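Probable adenylyl-sulfate kinase (PDB 2YVU) probably catalyses the ATP-dependent phosphorylation of adenosine 5'-phosphosulfate to 3'-phosphoadenylyl sulfate, the second step in reducing sulfate to sulfite. Local coordinates at residues D35-K39 against E40-V44; D50-T54 against T55-G59; H70-R73 against I74-A78; R100-V103 against R104-V107; E166-T169 against I170-V174. All blocks are in the same frame, centred on the assembly; numbering follows the deposited sequence.

Contact 1 of 5, residues D35-K39 against E40-V44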
loop_
_atom_site.group_PDB
_atom_site.type_symbol
_atom_site.label_atom_id
_atom_site.label_comp_id
_atom_site.label_asym_id
_atom_site.label_seq_id
_atom_site.Cartn_x
_atom_site.Cartn_y
_atom_site.Cartn_z
ATOM N N ASP A 35 -9.580 8.174 -15.475
ATOM C CA ASP A 35 -10.421 7.589 -16.521
ATOM C C ASP A 35 -9.745 7.743 -17.894
ATOM O O ASP A 35 -9.720 6.806 -18.688
ATOM C CB ASP A 35 -11.792 8.269 -16.538
ATOM C CG ASP A 35 -12.813 7.492 -17.343
ATOM O OD1 ASP A 35 -12.948 6.278 -17.085
ATOM O OD2 ASP A 35 -13.480 8.083 -18.226
ATOM N N LEU A 36 -9.189 8.925 -18.164
ATOM C CA LEU A 36 -8.514 9.187 -19.438
ATOM C C LEU A 36 -7.340 8.251 -19.733
ATOM O O LEU A 36 -7.210 7.708 -20.834
ATOM C CB LEU A 36 -7.992 10.628 -19.475
ATOM C CG LEU A 36 -8.960 11.821 -19.540
ATOM C CD1 LEU A 36 -8.146 13.123 -19.559
ATOM C CD2 LEU A 36 -9.835 11.742 -20.784
ATOM N N LEU A 37 -6.467 8.086 -18.751
ATOM C CA LEU A 37 -5.297 7.242 -18.908
ATOM C C LEU A 37 -5.640 5.761 -18.996
ATOM O O LEU A 37 -5.025 5.030 -19.755
ATOM C CB LEU A 37 -4.332 7.485 -17.748
ATOM C CG LEU A 37 -3.846 8.923 -17.660
ATOM C CD1 LEU A 37 -3.251 9.167 -16.291
ATOM C CD2 LEU A 37 -2.808 9.187 -18.777
ATOM N N GLN A 38 -6.600 5.314 -18.198
ATOM C CA GLN A 38 -6.980 3.912 -18.252
ATOM C C GLN A 38 -7.537 3.623 -19.641
ATOM O O GLN A 38 -7.109 2.676 -20.298
ATOM C CB GLN A 38 -8.004 3.584 -17.158
ATOM C CG GLN A 38 -7.395 3.611 -15.752
ATOM C CD GLN A 38 -8.410 3.355 -14.635
ATOM O OE1 GLN A 38 -9.596 3.655 -14.776
ATOM N NE2 GLN A 38 -7.935 2.824 -13.511
ATOM N N LYS A 39 -8.468 4.453 -20.106
ATOM C CA LYS A 39 -9.031 4.246 -21.438
ATOM C C LYS A 39 -7.935 4.176 -22.499
ATOM O O LYS A 39 -8.122 3.573 -23.547
ATOM C CB LYS A 39 -10.050 5.337 -21.762
ATOM C CG LYS A 39 -11.385 5.117 -21.060
ATOM C CD LYS A 39 -12.324 6.302 -21.259
ATOM C CE LYS A 39 -13.700 6.051 -20.641
ATOM N NZ LYS A 39 -14.626 7.219 -20.840
ATOM N N GLU A 40 -6.780 4.775 -22.225
ATOM C CA GLU A 40 -5.665 4.718 -23.169
ATOM C C GLU A 40 -4.830 3.470 -22.918
ATOM O O GLU A 40 -3.845 3.227 -23.606
ATOM C CB GLU A 40 -4.774 5.958 -23.051
ATOM C CG GLU A 40 -5.437 7.228 -23.540
ATOM C CD GLU A 40 -4.483 8.412 -23.592
ATOM O OE1 GLU A 40 -3.255 8.204 -23.558
ATOM O OE2 GLU A 40 -4.971 9.555 -23.685
ATOM N N GLY A 41 -5.216 2.701 -21.905
ATOM C CA GLY A 41 -4.513 1.463 -21.599
ATOM C C GLY A 41 -3.406 1.465 -20.561
ATOM O O GLY A 41 -2.685 0.486 -20.438
ATOM N N TYR A 42 -3.241 2.549 -19.818
ATOM C CA TYR A 42 -2.184 2.581 -18.808
ATOM C C TYR A 42 -2.706 1.958 -17.523
ATOM O O TYR A 42 -3.908 1.963 -17.272
ATOM C CB TYR A 42 -1.765 4.018 -18.499
ATOM C CG TYR A 42 -0.975 4.715 -19.587
ATOM C CD1 TYR A 42 0.378 4.449 -19.763
ATOM C CD2 TYR A 42 -1.568 5.678 -20.396
ATOM C CE1 TYR A 42 1.128 5.138 -20.716
ATOM C CE2 TYR A 42 -0.827 6.373 -21.360
ATOM C CZ TYR A 42 0.523 6.098 -21.508
ATOM O OH TYR A 42 1.297 6.801 -22.414
ATOM N N ARG A 43 -1.797 1.427 -16.711
ATOM C CA ARG A 43 -2.155 0.864 -15.413
ATOM C C ARG A 43 -2.214 2.098 -14.537
ATOM O O ARG A 43 -1.233 2.843 -14.466
ATOM C CB ARG A 43 -1.041 -0.028 -14.879
ATOM C CG ARG A 43 -0.506 -1.043 -15.865
ATOM C CD ARG A 43 -1.188 -2.362 -15.676
ATOM N NE ARG A 43 -0.265 -3.463 -15.928
ATOM C CZ ARG A 43 -0.573 -4.743 -15.749
ATOM N NH1 ARG A 43 -1.786 -5.070 -15.317
ATOM N NH2 ARG A 43 0.327 -5.690 -16.003
ATOM N N VAL A 44 -3.343 2.311 -13.867
ATOM C CA VAL A 44 -3.522 3.478 -13.006
ATOM C C VAL A 44 -4.197 3.122 -11.681
ATOM O O VAL A 44 -5.045 2.221 -11.627
ATOM C CB VAL A 44 -4.435 4.529 -13.676
ATOM C CG1 VAL A 44 -4.446 5.812 -12.845
ATOM C CG2 VAL A 44 -3.968 4.817 -15.108
#

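Contact 2 of 5, residues D50-T54 against T55-G59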
loop_
_atom_site.group_PDB
_atom_site.type_symbol
_atom_site.label_atom_id
_atom_site.label_comp_id
_atom_site.label_asym_id
_atom_site.label_seq_id
_atom_site.Cartn_x
_atom_site.Cartn_y
_atom_site.Cartn_z
ATOM N N ASP A 50 -10.774 8.815 1.364
ATOM C CA ASP A 50 -11.943 7.991 1.600
ATOM C C ASP A 50 -11.592 6.513 1.434
ATOM O O ASP A 50 -12.066 5.664 2.190
ATOM C CB ASP A 50 -13.081 8.407 0.658
ATOM C CG ASP A 50 -13.746 9.718 1.090
ATOM O OD1 ASP A 50 -13.229 10.380 2.017
ATOM O OD2 ASP A 50 -14.784 10.094 0.498
ATOM N N TRP A 51 -10.755 6.199 0.459
ATOM C CA TRP A 51 -10.356 4.811 0.259
ATOM C C TRP A 51 -9.479 4.377 1.420
ATOM O O TRP A 51 -9.734 3.365 2.066
ATOM C CB TRP A 51 -9.569 4.661 -1.045
ATOM C CG TRP A 51 -8.783 3.386 -1.123
ATOM C CD1 TRP A 51 -9.269 2.132 -1.387
ATOM C CD2 TRP A 51 -7.376 3.231 -0.890
ATOM N NE1 TRP A 51 -8.246 1.209 -1.332
ATOM C CE2 TRP A 51 -7.075 1.856 -1.028
ATOM C CE3 TRP A 51 -6.340 4.120 -0.575
ATOM C CZ2 TRP A 51 -5.781 1.350 -0.864
ATOM C CZ3 TRP A 51 -5.060 3.618 -0.413
ATOM C CH2 TRP A 51 -4.790 2.244 -0.556
ATOM N N ALA A 52 -8.442 5.160 1.687
ATOM C CA ALA A 52 -7.496 4.847 2.758
ATOM C C ALA A 52 -8.166 4.663 4.114
ATOM O O ALA A 52 -7.794 3.784 4.890
ATOM C CB ALA A 52 -6.448 5.957 2.857
ATOM N N ARG A 53 -9.149 5.508 4.393
ATOM C CA ARG A 53 -9.858 5.497 5.657
ATOM C C ARG A 53 -10.499 4.154 5.999
ATOM O O ARG A 53 -10.664 3.829 7.168
ATOM C CB ARG A 53 -10.904 6.608 5.637
ATOM C CG ARG A 53 -11.571 6.898 6.965
ATOM C CD ARG A 53 -12.606 7.995 6.775
ATOM N NE ARG A 53 -13.279 7.828 5.491
ATOM C CZ ARG A 53 -14.415 8.425 5.150
ATOM N NH1 ARG A 53 -15.029 9.243 6.005
ATOM N NH2 ARG A 53 -14.936 8.201 3.948
ATOM N N THR A 54 -10.860 3.364 4.994
ATOM C CA THR A 54 -11.462 2.074 5.287
ATOM C C THR A 54 -10.539 0.920 4.938
ATOM O O THR A 54 -10.952 -0.241 4.998
ATOM C CB THR A 54 -12.789 1.865 4.522
ATOM O OG1 THR A 54 -12.542 1.910 3.113
ATOM C CG2 THR A 54 -13.794 2.943 4.901
ATOM N N THR A 55 -9.290 1.215 4.587
ATOM C CA THR A 55 -8.388 0.129 4.212
ATOM C C THR A 55 -7.007 0.133 4.861
ATOM O O THR A 55 -6.787 -0.528 5.861
ATOM C CB THR A 55 -8.200 0.082 2.672
ATOM O OG1 THR A 55 -7.553 1.291 2.235
ATOM C CG2 THR A 55 -9.562 -0.088 1.963
ATOM N N VAL A 56 -6.081 0.895 4.293
ATOM C CA VAL A 56 -4.710 0.921 4.795
ATOM C C VAL A 56 -4.446 1.811 5.995
ATOM O O VAL A 56 -3.471 1.623 6.717
ATOM C CB VAL A 56 -3.731 1.295 3.644
ATOM C CG1 VAL A 56 -3.876 0.282 2.509
ATOM C CG2 VAL A 56 -4.023 2.698 3.127
ATOM N N SER A 57 -5.324 2.777 6.222
ATOM C CA SER A 57 -5.165 3.686 7.342
ATOM C C SER A 57 -6.488 3.742 8.104
ATOM O O SER A 57 -6.852 4.772 8.640
ATOM C CB SER A 57 -4.798 5.082 6.825
ATOM O OG SER A 57 -3.680 5.015 5.960
ATOM N N GLU A 58 -7.184 2.612 8.164
ATOM C CA GLU A 58 -8.493 2.533 8.812
ATOM C C GLU A 58 -8.703 2.941 10.270
ATOM O O GLU A 58 -9.797 3.385 10.621
ATOM C CB GLU A 58 -9.076 1.131 8.640
ATOM C CG GLU A 58 -10.509 1.016 9.145
ATOM C CD GLU A 58 -11.117 -0.346 8.881
ATOM O OE1 GLU A 58 -12.283 -0.389 8.430
ATOM O OE2 GLU A 58 -10.437 -1.369 9.125
ATOM N N GLY A 59 -7.708 2.799 11.135
ATOM C CA GLY A 59 -7.970 3.170 12.522
ATOM C C GLY A 59 -7.078 4.228 13.140
ATOM O O GLY A 59 -6.676 4.115 14.300
#

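Contact 3 of 5, residues H70-R73 against I74-A78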
loop_
_atom_site.group_PDB
_atom_site.type_symbol
_atom_site.label_atom_id
_atom_site.label_comp_id
_atom_site.label_asym_id
_atom_site.label_seq_id
_atom_site.Cartn_x
_atom_site.Cartn_y
_atom_site.Cartn_z
ATOM N N HIS A 70 0.482 8.234 8.345
ATOM C CA HIS A 70 -0.421 7.895 7.255
ATOM C C HIS A 70 0.155 8.284 5.906
ATOM O O HIS A 70 0.200 7.468 4.986
ATOM C CB HIS A 70 -1.749 8.586 7.544
ATOM C CG HIS A 70 -2.618 8.799 6.354
ATOM N ND1 HIS A 70 -3.225 7.763 5.677
ATOM C CD2 HIS A 70 -3.061 9.939 5.776
ATOM C CE1 HIS A 70 -4.009 8.258 4.736
ATOM N NE2 HIS A 70 -3.927 9.576 4.776
ATOM N N LEU A 71 0.620 9.523 5.802
ATOM C CA LEU A 71 1.192 10.028 4.566
ATOM C C LEU A 71 2.463 9.285 4.161
ATOM O O LEU A 71 2.698 9.031 2.977
ATOM C CB LEU A 71 1.462 11.533 4.699
ATOM C CG LEU A 71 0.172 12.363 4.834
ATOM C CD1 LEU A 71 0.508 13.834 5.088
ATOM C CD2 LEU A 71 -0.676 12.230 3.553
ATOM N N LYS A 72 3.293 8.945 5.136
ATOM C CA LYS A 72 4.513 8.210 4.839
ATOM C C LYS A 72 4.093 6.838 4.291
ATOM O O LYS A 72 4.703 6.286 3.386
ATOM C CB LYS A 72 5.338 8.027 6.112
ATOM C CG LYS A 72 6.511 7.070 5.937
ATOM C CD LYS A 72 7.327 6.961 7.214
ATOM C CE LYS A 72 8.606 6.155 6.979
ATOM N NZ LYS A 72 9.423 6.026 8.234
ATOM N N ARG A 73 3.035 6.293 4.867
ATOM C CA ARG A 73 2.529 5.009 4.446
ATOM C C ARG A 73 2.035 5.084 3.010
ATOM O O ARG A 73 2.310 4.197 2.207
ATOM C CB ARG A 73 1.400 4.588 5.369
ATOM C CG ARG A 73 0.771 3.307 4.977
ATOM C CD ARG A 73 0.167 2.700 6.199
ATOM N NE ARG A 73 -0.927 3.506 6.654
ATOM C CZ ARG A 73 -1.150 3.819 7.922
ATOM N NH1 ARG A 73 -0.343 3.394 8.891
ATOM N NH2 ARG A 73 -2.194 4.563 8.205
ATOM N N ILE A 74 1.302 6.145 2.694
ATOM C CA ILE A 74 0.799 6.323 1.338
ATOM C C ILE A 74 1.960 6.450 0.363
ATOM O O ILE A 74 1.919 5.900 -0.727
ATOM C CB ILE A 74 -0.083 7.585 1.219
ATOM C CG1 ILE A 74 -1.387 7.380 2.004
ATOM C CG2 ILE A 74 -0.384 7.871 -0.252
ATOM C CD1 ILE A 74 -2.138 6.099 1.623
ATOM N N ALA A 75 2.994 7.189 0.770
ATOM C CA ALA A 75 4.176 7.395 -0.060
ATOM C C ALA A 75 4.836 6.046 -0.415
ATOM O O ALA A 75 5.333 5.833 -1.512
ATOM C CB ALA A 75 5.168 8.273 0.691
ATOM N N TRP A 76 4.841 5.127 0.523
ATOM C CA TRP A 76 5.458 3.850 0.225
ATOM C C TRP A 76 4.639 2.997 -0.717
ATOM O O TRP A 76 5.198 2.357 -1.613
ATOM C CB TRP A 76 5.742 3.111 1.511
ATOM C CG TRP A 76 7.103 3.474 2.002
ATOM C CD1 TRP A 76 7.425 4.390 2.962
ATOM C CD2 TRP A 76 8.338 2.953 1.508
ATOM N NE1 TRP A 76 8.787 4.467 3.098
ATOM C CE2 TRP A 76 9.372 3.593 2.218
ATOM C CE3 TRP A 76 8.667 2.003 0.529
ATOM C CZ2 TRP A 76 10.726 3.312 1.985
ATOM C CZ3 TRP A 76 10.015 1.721 0.296
ATOM C CH2 TRP A 76 11.026 2.375 1.025
ATOM N N ILE A 77 3.319 3.006 -0.520
ATOM C CA ILE A 77 2.403 2.243 -1.360
ATOM C C ILE A 77 2.511 2.811 -2.773
ATOM O O ILE A 77 2.547 2.074 -3.750
ATOM C CB ILE A 77 0.955 2.382 -0.864
ATOM C CG1 ILE A 77 0.831 1.771 0.541
ATOM C CG2 ILE A 77 -0.008 1.766 -1.865
ATOM C CD1 ILE A 77 -0.550 1.983 1.232
ATOM N N ALA A 78 2.570 4.129 -2.867
ATOM C CA ALA A 78 2.701 4.789 -4.168
ATOM C C ALA A 78 4.036 4.427 -4.825
ATOM O O ALA A 78 4.107 4.200 -6.013
ATOM C CB ALA A 78 2.615 6.306 -3.995
#

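Contact 4 of 5, residues R100-V103 against R104-V107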
loop_
_atom_site.group_PDB
_atom_site.type_symbol
_atom_site.label_atom_id
_atom_site.label_comp_id
_atom_site.label_asym_id
_atom_site.label_seq_id
_atom_site.Cartn_x
_atom_site.Cartn_y
_atom_site.Cartn_z
ATOM N N ARG A 100 4.447 17.018 2.900
ATOM C CA ARG A 100 4.479 16.741 1.473
ATOM C C ARG A 100 5.919 16.556 0.961
ATOM O O ARG A 100 6.150 15.794 0.025
ATOM C CB ARG A 100 3.771 17.865 0.695
ATOM C CG ARG A 100 2.268 17.966 1.004
ATOM C CD ARG A 100 1.506 18.735 -0.077
ATOM N NE ARG A 100 2.093 20.049 -0.322
ATOM C CZ ARG A 100 1.855 21.136 0.404
ATOM N NH1 ARG A 100 1.016 21.093 1.443
ATOM N NH2 ARG A 100 2.477 22.268 0.102
ATOM N N ASN A 101 6.886 17.237 1.575
ATOM C CA ASN A 101 8.288 17.091 1.166
ATOM C C ASN A 101 8.799 15.701 1.546
ATOM O O ASN A 101 9.586 15.095 0.827
ATOM C CB ASN A 101 9.151 18.177 1.826
ATOM C CG ASN A 101 8.820 19.567 1.309
ATOM O OD1 ASN A 101 9.360 20.564 1.796
ATOM N ND2 ASN A 101 7.922 19.643 0.313
ATOM N N MET A 102 8.343 15.212 2.687
ATOM C CA MET A 102 8.695 13.879 3.166
ATOM C C MET A 102 8.106 12.822 2.198
ATOM O O MET A 102 8.742 11.816 1.886
ATOM C CB MET A 102 8.140 13.710 4.581
ATOM C CG MET A 102 8.317 12.343 5.181
ATOM S SD MET A 102 6.987 11.232 4.703
ATOM C CE MET A 102 5.665 11.746 5.845
ATOM N N VAL A 103 6.892 13.062 1.706
ATOM C CA VAL A 103 6.275 12.130 0.759
ATOM C C VAL A 103 7.098 12.145 -0.535
ATOM O O VAL A 103 7.474 11.093 -1.047
ATOM C CB VAL A 103 4.828 12.526 0.440
ATOM C CG1 VAL A 103 4.307 11.688 -0.724
ATOM C CG2 VAL A 103 3.953 12.309 1.672
ATOM N N ARG A 104 7.393 13.343 -1.041
ATOM C CA ARG A 104 8.200 13.500 -2.256
ATOM C C ARG A 104 9.516 12.744 -2.164
ATOM O O ARG A 104 9.909 12.056 -3.118
ATOM C CB ARG A 104 8.531 14.978 -2.508
ATOM C CG ARG A 104 9.543 15.206 -3.644
ATOM C CD ARG A 104 9.909 16.715 -3.851
ATOM N NE ARG A 104 8.790 17.535 -4.334
ATOM C CZ ARG A 104 8.354 17.562 -5.597
ATOM N NH1 ARG A 104 8.929 16.813 -6.535
ATOM N NH2 ARG A 104 7.361 18.370 -5.937
ATOM N N ARG A 105 10.204 12.899 -1.028
ATOM C CA ARG A 105 11.496 12.252 -0.796
ATOM C C ARG A 105 11.435 10.744 -0.969
ATOM O O ARG A 105 12.291 10.135 -1.615
ATOM C CB ARG A 105 12.016 12.540 0.621
ATOM C CG ARG A 105 12.531 13.949 0.853
ATOM C CD ARG A 105 13.518 14.006 2.043
ATOM N NE ARG A 105 12.951 13.537 3.313
ATOM C CZ ARG A 105 12.157 14.255 4.105
ATOM N NH1 ARG A 105 11.824 15.497 3.773
ATOM N NH2 ARG A 105 11.696 13.729 5.234
ATOM N N ILE A 106 10.438 10.137 -0.344
ATOM C CA ILE A 106 10.272 8.704 -0.424
ATOM C C ILE A 106 10.100 8.272 -1.863
ATOM O O ILE A 106 10.738 7.314 -2.304
ATOM C CB ILE A 106 9.082 8.258 0.431
ATOM C CG1 ILE A 106 9.470 8.404 1.910
ATOM C CG2 ILE A 106 8.660 6.838 0.054
ATOM C CD1 ILE A 106 8.317 8.299 2.903
ATOM N N VAL A 107 9.277 8.993 -2.614
ATOM C CA VAL A 107 9.049 8.632 -4.028
ATOM C C VAL A 107 10.298 8.859 -4.912
ATOM O O VAL A 107 10.692 7.980 -5.708
ATOM C CB VAL A 107 7.836 9.429 -4.606
ATOM C CG1 VAL A 107 7.656 9.149 -6.093
ATOM C CG2 VAL A 107 6.533 9.028 -3.828
HETATM O O HOH W 1 7.181 18.644 -2.030
#

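Contact 5 of 5, residues E166-T169 against I170-V174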
loop_
_atom_site.group_PDB
_atom_site.type_symbol
_atom_site.label_atom_id
_atom_site.label_comp_id
_atom_site.label_asym_id
_atom_site.label_seq_id
_atom_site.Cartn_x
_atom_site.Cartn_y
_atom_site.Cartn_z
ATOM N N GLU A 166 -10.932 28.263 -9.707
ATOM C CA GLU A 166 -11.871 29.381 -9.657
ATOM C C GLU A 166 -11.961 30.063 -11.018
ATOM O O GLU A 166 -13.036 30.509 -11.434
ATOM C CB GLU A 166 -11.471 30.383 -8.554
ATOM C CG GLU A 166 -12.050 30.022 -7.163
ATOM C CD GLU A 166 -11.570 30.930 -6.023
ATOM O OE1 GLU A 166 -10.783 30.455 -5.172
ATOM O OE2 GLU A 166 -11.983 32.115 -5.969
ATOM N N SER A 167 -10.834 30.104 -11.721
ATOM C CA SER A 167 -10.752 30.726 -13.035
ATOM C C SER A 167 -11.124 29.773 -14.153
ATOM O O SER A 167 -11.740 30.176 -15.136
ATOM C CB SER A 167 -9.325 31.211 -13.305
ATOM O OG SER A 167 -8.785 31.857 -12.174
ATOM N N ASN A 168 -10.740 28.507 -14.012
ATOM C CA ASN A 168 -10.995 27.526 -15.064
ATOM C C ASN A 168 -11.950 26.414 -14.720
ATOM O O ASN A 168 -12.158 26.100 -13.547
ATOM C CB ASN A 168 -9.673 26.907 -15.530
ATOM C CG ASN A 168 -8.768 27.915 -16.194
ATOM O OD1 ASN A 168 -7.797 28.384 -15.605
ATOM N ND2 ASN A 168 -9.089 28.264 -17.427
ATOM N N THR A 169 -12.508 25.806 -15.764
ATOM C CA THR A 169 -13.443 24.705 -15.605
ATOM C C THR A 169 -12.671 23.411 -15.298
ATOM O O THR A 169 -11.448 23.357 -15.444
ATOM C CB THR A 169 -14.239 24.464 -16.895
ATOM O OG1 THR A 169 -13.330 24.116 -17.936
ATOM C CG2 THR A 169 -15.010 25.729 -17.305
ATOM N N ILE A 170 -13.394 22.378 -14.885
ATOM C CA ILE A 170 -12.768 21.098 -14.588
ATOM C C ILE A 170 -12.188 20.509 -15.869
ATOM O O ILE A 170 -11.140 19.883 -15.821
ATOM C CB ILE A 170 -13.779 20.077 -14.026
ATOM C CG1 ILE A 170 -14.517 20.670 -12.832
ATOM C CG2 ILE A 170 -13.060 18.799 -13.589
ATOM C CD1 ILE A 170 -13.631 21.009 -11.661
ATOM N N GLU A 171 -12.877 20.707 -16.998
ATOM C CA GLU A 171 -12.442 20.183 -18.295
ATOM C C GLU A 171 -11.106 20.777 -18.696
ATOM O O GLU A 171 -10.208 20.081 -19.165
ATOM C CB GLU A 171 -13.462 20.504 -19.399
ATOM C CG GLU A 171 -14.776 19.723 -19.335
ATOM C CD GLU A 171 -15.713 20.225 -18.252
ATOM O OE1 GLU A 171 -15.621 21.417 -17.885
ATOM O OE2 GLU A 171 -16.555 19.436 -17.776
ATOM N N HIS A 172 -10.992 22.083 -18.523
ATOM C CA HIS A 172 -9.764 22.753 -18.846
ATOM C C HIS A 172 -8.660 22.209 -17.950
ATOM O O HIS A 172 -7.572 21.881 -18.424
ATOM C CB HIS A 172 -9.918 24.263 -18.633
ATOM C CG HIS A 172 -8.634 25.021 -18.767
ATOM N ND1 HIS A 172 -7.681 25.056 -17.768
ATOM C CD2 HIS A 172 -8.126 25.741 -19.793
ATOM C CE1 HIS A 172 -6.643 25.764 -18.174
ATOM N NE2 HIS A 172 -6.888 26.190 -19.399
ATOM N N ASN A 173 -8.941 22.082 -16.654
ATOM C CA ASN A 173 -7.906 21.604 -15.739
ATOM C C ASN A 173 -7.484 20.162 -15.892
ATOM O O ASN A 173 -6.288 19.839 -15.782
ATOM C CB ASN A 173 -8.312 21.875 -14.283
ATOM C CG ASN A 173 -8.193 23.334 -13.923
ATOM O OD1 ASN A 173 -7.410 24.067 -14.538
ATOM N ND2 ASN A 173 -8.950 23.770 -12.918
ATOM N N VAL A 174 -8.449 19.273 -16.116
ATOM C CA VAL A 174 -8.095 17.873 -16.295
ATOM C C VAL A 174 -7.172 17.758 -17.524
ATOM O O VAL A 174 -6.165 17.033 -17.527
ATOM C CB VAL A 174 -9.347 17.004 -16.545
ATOM C CG1 VAL A 174 -8.917 15.681 -17.067
ATOM C CG2 VAL A 174 -10.146 16.815 -15.234
HETATM O O HOH W 2 -5.986 26.411 -14.269
#

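Contact 1 of 5, residues D35-K39 against E40-V44
Gln38, on the last turn of a helix, reaches forward to Val44, where the next strand begins, and its side chain can be followed atom by atom. CB points away from residues 40-44, but with CG anti to its own carbonyl carbon (chi1 -70°) the chain comes back to Val44: CG lies 3.7 Å from Val44 CG2 and equally near its CB, and beyond it the extended chain carries NE2 to 3.5 Å from Val44 O. Leu37 meets the same valine from the helix, its CB 3.8 Å from Val44 CG2, while its CD2 lies 4.1 Å from Tyr42 CD2, the two side chains crossing at a slant. Between these ends the backbone turns through a Schellman motif at Gly41, whose positive phi (94°) suits glycine. The straight bond here runs from Tyr42 N to Leu37 O (3.1 Å, 167° at the hydrogen); Glu40 N gives weak bonds to Leu36 O and Leu37 O. Glu40 lays CG against Leu36 O and sends its carboxylate to Tyr178 and Lys182 of helix 170-184. The turn thus joins helix 26-39 to strand 44-48, outermost in this chain's sheet, with Leu37 and Tyr42 resting on Ile87 of strand 87-91 and Leu36 on helix 170-184.

Contact 2 of 5, residues D50-T54 against T55-G59
The C-terminal end of the short helix 49-53 and the loop that leaves it are held together as Thr55 folds back against one face of the Trp51 ring. Thr55 OG1 sits over the centre of the indole, 3.3 Å from Trp51 CE2, and donates to Trp51 O at 3.0 Å. Its chi1 of 64° sets the hydroxyl between the backbone N and the carbonyl carbon, where it can meet ring face and carbonyl together. Thr54 N reaches Trp51 O from the other face of the carbonyl plane, so this oxygen accepts from two donors, the hydroxyl well above its plane. Val56 brings both methyls obliquely to the six-membered part of the indole, CG1 and CG2 each 3.8 Å from Trp51 CH2.

In the P-loop kinase fold this helix follows strand 44-48, and the Trp51 side chain is about 9 Å from that of Thr27, a probable ATP-binding residue. Ala52 O is gripped twice, by Thr55 N and Ser57 N, each at 3.0 Å and from opposite faces of its plane. Further along, Glu58 CA makes a CA-H...O contact with Arg53 O (3.0 Å), and the carboxylate of Glu58 pairs with Lys72 of the second subunit. Trp76 of that subunit meets Trp51 edge-to-face and packs on Thr55 and Val56.

Contact 3 of 5, residues H70-R73 against I74-A78
His70 and Ile74, one turn apart on helix 64-82, make the CH-pi contact of this stretch: Ile74 CG1 lies over a face of the His70 imidazole, 4.3 Å from the ring centroid and 27° off its normal, with His70 CE1 the nearest ring atom at 3.9 Å. The two side chains point the same way, and chi1 of 158° on His70 swings the ring beside its own carbonyl carbon, within range of the isoleucine that follows. Looser apolar neighbours run likewise along the helix: Lys72 CG comes 4.1 Å from Trp76 CD1, and Arg73 CG 4.2 Å from Ile77 CD1. Trp76 also brings its CD1 edge to 3.3 Å from Lys72 O.

Hydrogen bonding between the segments is that of a regular alpha helix, from Ile74 N to His70 O (2.9 Å) on to Ile77 N to Arg73 O. The polar ends are taken by neighbours: His70 ND1 and Arg73 NH2 both meet Ser57 OG, and Lys72 NZ forms a salt bridge with Glu58 of the second subunit.

Helix 64-82 therefore has one flank on that subunit, where Ile77 meets its counterpart, another on helix 97-109 through Lys72 and Ala75, and a third on strand 14-19, where Leu71 and Ile74 touch Trp17.

Contact 4 of 5, residues R100-V103 against R104-V107
A bend at chi3 of Arg105 (-58°), with CG anti to the carbonyl carbon, turns its guanidinium back over Met102, whose CG is anti to the backbone N (chi1 175°) and whose chain bends at chi2 and chi3. Both lie on helix 97-109, an alpha helix packed against the central sheet of the P-loop kinase fold. Met102 CA lies over one face of the guanidinium, toward its rim and 3.6 Å from Arg105 CZ, while Met102 CB is 3.6 Å from Arg105 NH2; the two side chains cross at about a right angle. A turn further on, the Met102 and Ile106 side chains lie side by side, Met102 SD 3.7 Å from Ile106 CD1. Toward the sheet, Val103 and Val107 touch Phe114; Arg100 and Arg104 share the carboxylate of Glu116, Arg100 also giving NH1 to the backbone O of Ser94, the probable phosphoserine site. Arg104 pairs with Glu108 as well. A water bridges the segments, accepting weakly from Asn101 ND2 (2.7 Å) and, in the guanidinium plane, from Arg104 NE at 3.0 Å.

Contact 5 of 5, residues E166-T169 against I170-V174
Asn168 lays its carboxamide flat on the imidazole of His172: the two planes are only 10° apart, with Asn168 ND2 over the ring centre and 3.5 Å from His172 CG, while Asn168 CG is 3.4 Å from His172 ND1. At the ring's edge, in its plane, Asn173 OD1 takes a weak bond from His172 ND1 (3.4 Å). The same oxygen receives a water that also donates to Asn168 OD1, tying amide, ring and second amide together.

What positions this group is the start of helix 170-184. Thr169 is its N-cap: with chi1 at 61°, OG1 accepts from His172 N at 3.2 Å, with 162° at the hydrogen, and Thr169 O takes the first helical bond from Asn173 N at 3.1 Å. Farther out, Glu171 forms a salt bridge with Arg32 of helix 26-39, on which Ile170 and Val174 also pack. Asn173 ND2 reaches weakly to Asp164 O, at the end of strand 161-164. The stack and water bridge thus probably limit rotation of both amides, and the threonine cap gives a first-turn amide a side-chain acceptor.

Contact 3 is the most buried of the five and contact 5 lies at the surface, with the others between. Contacts 3 and 4 each lie within one of two helices that pack together, Lys72 CG on Ile106 CD1 at 3.7 Å, and both combine regular helical bonds with apolar and aliphatic-to-flat-group packing. Contacts 1, 2 and 5 instead treat helix ends: a Schellman turn, a doubly gripped carbonyl beside a tryptophan, and a threonine cap. Contacts 1 and 5 meet on the opposite side of the sheet, through Leu36 and Val174. Contact 2 joins contact 3 through Ser57, and both bond the second subunit, as does Arg43 of contact 1, whereas contacts 4 and 5 touch no other chain of the assembly.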